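Local coordinates for putative acyl-CoA dehydrogenase (Burkholderia xenovorans, PDB 5JSC), which is a flavoprotein of the acyl-CoA dehydrogenase family and binds flavin-adenine dinucleotide in a tetramer, at residues Ala67-Leu70 / Lys71-Val74. Sequence-based numbering, arbitrary orientation.
Sequences AGWL and KYGV
At the edge of the Tyr72 ring, in its plane, lies Trp69 O, 3.7 Å from Tyr72 CD2. The carbonyl O of Ala67 lies over one face of the indole, near its margin. The two rings, three residues apart, run alongside each other in the same direction, with Trp69 CE3 beside Tyr72 CE2 at 3.9 Å. Both residues carry CG beside the backbone N (chi1 -63° for Trp69, -69° for Tyr72), which sends the two rings out together.

The backbone beneath them coils in loose turns just beyond helix 53-66. Gly68, with positive phi, ends that helix in a Schellman motif. Its carbonyl O takes a weak hydrogen bond from Lys71 N at 3.4 Å. The Lys71 side chain runs past the same oxygen, with CG 3.5 Å from Gly68 O. A second weak bond joins Gly73 N to Leu70 O at 3.5 Å. Val74 CG2 comes within 4.0 Å of Leu70 O.

Neighbouring residues place the turn within the helical N-terminal domain. Trp40 meets the Trp69 ring edge-to-face, and the His82 ring stacks on Tyr72. Leu70 turns to helix 103-122, where it touches Leu109 and Gln112.

The contact thus joins an aromatic pair to weak backbone bonds. The long N to O distances suggest that no single bond does much to hold these turns. The in-plane carbonyl meets the slightly positive C-H rim of Tyr72, probably a mild electrostatic attraction.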
loop_
_atom_site.group_PDB
_atom_site.type_symbol
_atom_site.label_atom_id
_atom_site.label_comp_id
_atom_site.label_asym_id
_atom_site.label_seq_id
_atom_site.Cartn_x
_atom_site.Cartn_y
_atom_site.Cartn_z
ATOM N N ALA C 67 1.354 -7.409 43.052
ATOM C CA ALA C 67 0.264 -8.222 42.530
ATOM C C ALA C 67 0.737 -9.511 41.868
ATOM O O ALA C 67 -0.105 -10.325 41.470
ATOM C CB ALA C 67 -0.567 -7.410 41.536
ATOM N N GLY C 68 2.049 -9.718 41.743
ATOM C CA GLY C 68 2.586 -10.934 41.177
ATOM C C GLY C 68 2.836 -10.907 39.684
ATOM O O GLY C 68 3.293 -11.917 39.130
ATOM N N TRP C 69 2.584 -9.784 39.012
ATOM C CA TRP C 69 2.644 -9.800 37.554
ATOM C C TRP C 69 4.063 -9.718 37.004
ATOM O O TRP C 69 4.270 -10.065 35.837
ATOM C CB TRP C 69 1.787 -8.668 36.981
ATOM C CG TRP C 69 0.335 -8.845 37.337
ATOM C CD1 TRP C 69 -0.451 -7.978 38.040
ATOM C CD2 TRP C 69 -0.494 -9.980 37.034
ATOM N NE1 TRP C 69 -1.716 -8.498 38.186
ATOM C CE2 TRP C 69 -1.768 -9.725 37.582
ATOM C CE3 TRP C 69 -0.281 -11.187 36.354
ATOM C CZ2 TRP C 69 -2.829 -10.628 37.468
ATOM C CZ3 TRP C 69 -1.338 -12.084 36.239
ATOM C CH2 TRP C 69 -2.593 -11.799 36.801
ATOM N N LEU C 70 5.040 -9.289 37.807
ATOM C CA LEU C 70 6.417 -9.219 37.330
ATOM C C LEU C 70 7.144 -10.557 37.405
ATOM O O LEU C 70 8.257 -10.673 36.880
ATOM C CB LEU C 70 7.193 -8.162 38.124
ATOM C CG LEU C 70 6.578 -6.756 38.098
ATOM C CD1 LEU C 70 7.449 -5.786 38.892
ATOM C CD2 LEU C 70 6.366 -6.239 36.664
ATOM N N LYS C 71 6.542 -11.569 38.024
ATOM C CA LYS C 71 7.184 -12.874 38.106
ATOM C C LYS C 71 7.291 -13.552 36.748
ATOM O O LYS C 71 8.162 -14.408 36.563
ATOM C CB LYS C 71 6.409 -13.779 39.065
ATOM C CG LYS C 71 6.300 -13.217 40.486
ATOM C CD LYS C 71 5.532 -14.153 41.427
ATOM C CE LYS C 71 6.143 -15.546 41.504
ATOM N NZ LYS C 71 5.415 -16.411 42.481
ATOM N N TYR C 72 6.427 -13.196 35.795
ATOM C CA TYR C 72 6.406 -13.905 34.518
ATOM C C TYR C 72 7.584 -13.546 33.626
ATOM O O TYR C 72 7.936 -14.337 32.747
ATOM C CB TYR C 72 5.083 -13.636 33.791
ATOM C CG TYR C 72 3.942 -14.300 34.511
ATOM C CD1 TYR C 72 3.643 -15.638 34.271
ATOM C CD2 TYR C 72 3.193 -13.613 35.464
ATOM C CE1 TYR C 72 2.615 -16.270 34.939
ATOM C CE2 TYR C 72 2.165 -14.249 36.152
ATOM C CZ TYR C 72 1.884 -15.574 35.876
ATOM O OH TYR C 72 0.868 -16.211 36.543
ATOM N N GLY C 73 8.211 -12.389 33.840
ATOM C CA GLY C 73 9.329 -11.977 33.022
ATOM C C GLY C 73 10.681 -12.396 33.538
ATOM O O GLY C 73 11.694 -12.058 32.919
ATOM N N VAL C 74 10.716 -13.134 34.648
ATOM C CA VAL C 74 11.945 -13.580 35.304
ATOM C C VAL C 74 12.012 -15.096 35.208
ATOM O O VAL C 74 11.019 -15.781 35.470
ATOM C CB VAL C 74 11.980 -13.124 36.774
ATOM C CG1 VAL C 74 13.084 -13.825 37.538
ATOM C CG2 VAL C 74 12.136 -11.604 36.843
#